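Local coordinates for cellulase (PDB 5E09), which probably hydrolyses internal beta-1,4-glucosidic links of cellulose, combining a family 5 glycoside hydrolase barrel with a C-terminal family 46 carbohydrate-binding module, at residues D507-L512 and T525-G530; A471-W476 and F502-D507. All blocks are in the same frame, centred on the assembly; numbering follows the deposited sequence.

Interaction 1. Residues D507-L512 and T525-G530; sequences DDDIHL and TLSKNG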
# COMPACT_ATOMS: atom_id res chain seq x y z
N ASP A 507 -33.95 7.19 -8.23
CA ASP A 507 -34.58 6.60 -9.40
C ASP A 507 -34.56 7.59 -10.55
O ASP A 507 -35.30 8.58 -10.53
CB ASP A 507 -36.02 6.18 -9.10
CG ASP A 507 -36.12 5.17 -7.97
OD1 ASP A 507 -35.40 4.15 -8.02
OD2 ASP A 507 -36.92 5.40 -7.04
N ASP A 508 -33.74 7.32 -11.55
CA ASP A 508 -33.48 8.29 -12.61
C ASP A 508 -32.67 7.65 -13.72
O ASP A 508 -32.28 6.49 -13.64
CB ASP A 508 -32.73 9.50 -12.04
CG ASP A 508 -32.92 10.76 -12.86
OD1 ASP A 508 -33.40 10.66 -14.01
OD2 ASP A 508 -32.57 11.85 -12.36
N ASP A 509 -32.41 8.43 -14.76
CA ASP A 509 -31.43 8.06 -15.76
C ASP A 509 -30.06 8.44 -15.25
O ASP A 509 -29.87 9.53 -14.70
CB ASP A 509 -31.72 8.74 -17.10
CG ASP A 509 -32.72 7.98 -17.93
OD1 ASP A 509 -33.36 7.06 -17.38
OD2 ASP A 509 -32.87 8.29 -19.13
N ILE A 510 -29.11 7.53 -15.39
CA ILE A 510 -27.74 7.76 -14.98
C ILE A 510 -26.82 7.58 -16.19
O ILE A 510 -26.79 6.52 -16.79
CB ILE A 510 -27.32 6.81 -13.85
CG1 ILE A 510 -28.29 6.92 -12.67
CG2 ILE A 510 -25.90 7.10 -13.41
CD1 ILE A 510 -28.36 5.68 -11.81
N HIS A 511 -26.11 8.63 -16.55
CA HIS A 511 -25.13 8.57 -17.62
C HIS A 511 -23.77 8.17 -17.05
O HIS A 511 -23.20 8.88 -16.22
CB HIS A 511 -25.04 9.91 -18.35
CG HIS A 511 -26.28 10.27 -19.11
ND1 HIS A 511 -27.49 10.50 -18.50
CD2 HIS A 511 -26.49 10.42 -20.44
CE1 HIS A 511 -28.40 10.79 -19.41
NE2 HIS A 511 -27.82 10.75 -20.60
N LEU A 512 -23.29 7.01 -17.49
CA LEU A 512 -21.96 6.53 -17.15
C LEU A 512 -20.99 6.81 -18.30
O LEU A 512 -21.33 6.62 -19.48
CB LEU A 512 -21.96 5.03 -16.84
CG LEU A 512 -23.00 4.46 -15.86
CD1 LEU A 512 -22.90 2.94 -15.81
CD2 LEU A 512 -22.84 5.06 -14.48
N THR A 525 -25.94 4.17 -20.58
CA THR A 525 -27.03 4.77 -19.82
C THR A 525 -27.77 3.75 -18.97
O THR A 525 -28.14 2.68 -19.44
CB THR A 525 -28.04 5.48 -20.76
OG1 THR A 525 -27.35 6.46 -21.55
CG2 THR A 525 -29.14 6.18 -19.96
N LEU A 526 -27.97 4.08 -17.70
CA LEU A 526 -28.77 3.24 -16.80
C LEU A 526 -30.12 3.89 -16.52
O LEU A 526 -30.22 5.10 -16.39
CB LEU A 526 -28.03 2.99 -15.48
CG LEU A 526 -26.61 2.42 -15.52
CD1 LEU A 526 -26.09 2.19 -14.10
CD2 LEU A 526 -26.57 1.13 -16.32
N SER A 527 -31.16 3.07 -16.46
CA SER A 527 -32.44 3.51 -15.92
C SER A 527 -32.70 2.67 -14.68
O SER A 527 -32.87 1.46 -14.77
CB SER A 527 -33.56 3.35 -16.95
OG SER A 527 -33.38 4.24 -18.03
N LYS A 528 -32.69 3.32 -13.53
CA LYS A 528 -32.94 2.65 -12.26
C LYS A 528 -34.33 2.96 -11.72
O LYS A 528 -34.72 4.12 -11.61
CB LYS A 528 -31.90 3.04 -11.20
CG LYS A 528 -32.32 2.60 -9.80
CD LYS A 528 -31.23 2.80 -8.77
CE LYS A 528 -31.72 2.46 -7.36
NZ LYS A 528 -32.68 3.47 -6.83
N ASN A 529 -35.06 1.90 -11.39
CA ASN A 529 -36.34 2.02 -10.72
C ASN A 529 -36.49 0.91 -9.69
O ASN A 529 -36.51 -0.28 -10.03
CB ASN A 529 -37.48 1.99 -11.73
CG ASN A 529 -38.76 2.55 -11.18
OD1 ASN A 529 -39.69 1.81 -10.89
ND2 ASN A 529 -38.80 3.86 -10.99
N GLY A 530 -36.58 1.31 -8.42
CA GLY A 530 -36.60 0.37 -7.32
C GLY A 530 -35.36 -0.50 -7.33
O GLY A 530 -34.24 0.01 -7.35
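Leu526 lays its CG and both methyls against the CD1 methyl of Leu512, and the two side chains cross at a slant. The closest pair is CD1 of Leu512 and CD1 of Leu526, at 3.7 Å. Ile510 joins them on this buried face, paired directly with Leu526. The backbones of these two residues exchange two bonds: Ile510 N to Leu526 O at 2.9 Å, and Leu526 N to Ile510 O, also at 2.9 Å. On the other face of this hairpin stand Asp509, His511, Thr525 and Ser527. Here Asp509 forms a non-hydrogen-bonded pair with Ser527, and Ser527 OG donates to Asp509 OD1 at 2.9 Å. The hydroxyl comes from above the carboxylate plane, 43° out of it. An alanine at Asp509 would have no carboxylate, and the Ser527 hydroxyl would probably lose this acceptor and be freer to turn. Just before strand 509-516 begins, Lys528 N bonds to Asp508 O at 3.2 Å. Asp507 then closes the end with one oxygen. Asp507 OD1 takes a salt bridge from Lys528 NZ at 3.0 Å and a bond from Gly530 N at 3.1 Å, from opposite faces of the carboxylate. The Lys528 chain is straight until its last torsion (chi4 -71°), which bends NZ over to the acid. The two strands form an antiparallel beta hairpin of the carbohydrate-binding domain. Strand 458-465 lies beside 509-516, strand 532-536 beside 521-529, and helix 499-502 packs Phe502 on Leu526 and Lys528.

Interaction 2. Residues A471-W476 and F502-D507; sequences AGPQNW and FNEVRD
Glu504, Pro473 and Gly472 carry this contact, with Val505 close behind. The Glu504 side chain passes obliquely over the proline ring. Its chain is extended beyond CG (chi2 -175°), which brings the carboxylate against CA, CB and CG of Pro473. Glu504 OE1 lies 3.6 Å from Pro473 CA, and Glu504 OE2 lies 3.9 Å from Pro473 CG. This is packing without a hydrogen bond. Gly472 meets the backbone of the other loop. Gly472 CA makes a CH...O contact with Glu504 O at 3.6 Å. A water joins the same two residues: it accepts from Gly472 N at 3.0 Å and donates to Glu504 O at 2.9 Å. The water thus satisfies a buried amide that makes no direct bond to the facing loop. Gly472 has a positive phi (86°), and a CB here would clash with Pro473 CD. Val505 brings its CG1 methyl to 3.5 Å from Gly472 N, and the same methyl touches Ala471 CB more loosely. Lys480 NZ bonds to the carbonyls of Ala471 and Pro473, and Tyr465 packs on Ala471 and Val505. The arrangement is loop-to-loop packing in the C-terminal carbohydrate-binding domain, between the loop after strand 458-465 and the one leading into strand 509-516, bridged by a water and not by strand pairing.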
# COMPACT_ATOMS: atom_id res chain seq x y z
N ALA A 471 -23.85 11.61 -9.66
CA ALA A 471 -24.58 10.48 -9.09
C ALA A 471 -23.67 9.56 -8.28
O ALA A 471 -22.47 9.49 -8.54
CB ALA A 471 -25.28 9.69 -10.19
N GLY A 472 -24.25 8.85 -7.32
CA GLY A 472 -23.55 7.79 -6.59
C GLY A 472 -22.74 8.26 -5.40
O GLY A 472 -22.75 9.43 -5.06
N PRO A 473 -22.01 7.32 -4.77
CA PRO A 473 -21.12 7.59 -3.63
C PRO A 473 -20.09 8.67 -3.95
O PRO A 473 -19.74 8.85 -5.12
CB PRO A 473 -20.44 6.24 -3.40
CG PRO A 473 -21.43 5.25 -3.88
CD PRO A 473 -22.07 5.88 -5.08
N GLN A 474 -19.61 9.37 -2.92
CA GLN A 474 -18.73 10.52 -3.07
C GLN A 474 -19.32 11.51 -4.06
O GLN A 474 -18.73 11.78 -5.11
CB GLN A 474 -17.32 10.09 -3.50
CG GLN A 474 -16.68 9.06 -2.57
CD GLN A 474 -16.55 9.55 -1.14
OE1 GLN A 474 -16.56 10.76 -0.87
NE2 GLN A 474 -16.42 8.61 -0.21
N ASN A 475 -20.48 12.05 -3.70
CA ASN A 475 -21.24 12.98 -4.52
C ASN A 475 -20.45 14.18 -5.03
O ASN A 475 -20.83 14.81 -6.01
CB ASN A 475 -22.44 13.48 -3.71
CG ASN A 475 -23.45 14.22 -4.58
OD1 ASN A 475 -23.61 13.91 -5.76
ND2 ASN A 475 -24.15 15.18 -3.99
N TRP A 476 -19.35 14.50 -4.35
CA TRP A 476 -18.59 15.70 -4.67
C TRP A 476 -17.80 15.60 -5.98
O TRP A 476 -17.20 16.58 -6.41
CB TRP A 476 -17.65 16.03 -3.52
CG TRP A 476 -16.85 14.86 -3.05
CD1 TRP A 476 -17.22 13.92 -2.14
CD2 TRP A 476 -15.52 14.51 -3.48
NE1 TRP A 476 -16.21 13.00 -1.97
CE2 TRP A 476 -15.17 13.33 -2.78
CE3 TRP A 476 -14.61 15.06 -4.38
CZ2 TRP A 476 -13.93 12.71 -2.96
CZ3 TRP A 476 -13.39 14.44 -4.56
CH2 TRP A 476 -13.06 13.28 -3.85
N PHE A 502 -25.60 1.47 -6.35
CA PHE A 502 -27.04 1.67 -6.54
C PHE A 502 -27.76 2.12 -5.27
O PHE A 502 -28.76 2.83 -5.35
CB PHE A 502 -27.68 0.39 -7.08
CG PHE A 502 -27.35 0.13 -8.52
CD1 PHE A 502 -27.70 1.04 -9.50
CD2 PHE A 502 -26.71 -1.04 -8.89
CE1 PHE A 502 -27.39 0.80 -10.83
CE2 PHE A 502 -26.41 -1.29 -10.21
CZ PHE A 502 -26.76 -0.37 -11.18
N ASN A 503 -27.25 1.72 -4.10
CA ASN A 503 -27.84 2.14 -2.83
C ASN A 503 -27.79 3.65 -2.62
O ASN A 503 -28.44 4.18 -1.73
CB ASN A 503 -27.15 1.46 -1.64
CG ASN A 503 -27.43 -0.03 -1.57
OD1 ASN A 503 -28.42 -0.53 -2.12
ND2 ASN A 503 -26.56 -0.76 -0.89
N GLU A 504 -27.00 4.35 -3.44
CA GLU A 504 -26.85 5.79 -3.26
C GLU A 504 -27.17 6.57 -4.53
O GLU A 504 -26.61 7.64 -4.77
CB GLU A 504 -25.44 6.12 -2.77
CG GLU A 504 -25.12 5.49 -1.41
CD GLU A 504 -23.77 5.89 -0.85
OE1 GLU A 504 -23.44 7.10 -0.88
OE2 GLU A 504 -23.03 5.00 -0.36
N VAL A 505 -28.08 6.04 -5.34
CA VAL A 505 -28.59 6.80 -6.48
C VAL A 505 -30.11 6.82 -6.49
O VAL A 505 -30.77 5.83 -6.17
CB VAL A 505 -28.07 6.23 -7.84
CG1 VAL A 505 -26.56 6.36 -7.93
CG2 VAL A 505 -28.48 4.80 -8.02
N ARG A 506 -30.66 7.98 -6.83
CA ARG A 506 -32.10 8.16 -6.96
C ARG A 506 -32.63 7.32 -8.13
O ARG A 506 -31.85 6.81 -8.94
CB ARG A 506 -32.43 9.64 -7.20
CG ARG A 506 -32.35 9.96 -8.68
CD ARG A 506 -32.36 11.43 -9.08
NE ARG A 506 -31.52 12.31 -8.27
CZ ARG A 506 -31.04 13.46 -8.72
NH1 ARG A 506 -31.28 13.85 -9.97
NH2 ARG A 506 -30.28 14.21 -7.93
N ASP A 507 -33.95 7.19 -8.23
CA ASP A 507 -34.58 6.60 -9.40
C ASP A 507 -34.56 7.59 -10.55
O ASP A 507 -35.30 8.58 -10.53
CB ASP A 507 -36.02 6.18 -9.10
CG ASP A 507 -36.12 5.17 -7.97
OD1 ASP A 507 -35.40 4.15 -8.02
OD2 ASP A 507 -36.92 5.40 -7.04
O HOH W 1 -26.43 10.33 -5.86

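In the fold
From the N terminus, the chain passes the catalytic barrel and the middle beta domain before either contact begins. Interaction 2 comes first. It closes a loop of 25 residues that holds strands 479-480, 486-489 and 494-497 and all but the last residue of helix 499-502. Interaction 1 follows in series and closes a 12-residue loop: the inner ends of strands 509-516 and 521-529 and the short turn between them. The loops neither nest nor cross. They share Asp507, the last residue of 502-507 and the first of 507-512. The centres of interactions 1 and 2 lie about 10 Å apart. They also touch directly: Lys528 NZ probably bonds to Val505 O, and Ile510 packs on Val505. Together they tie the 471-476 loop and the end of helix 499-502 to the hairpin 509-529, inside the nine-strand sheet.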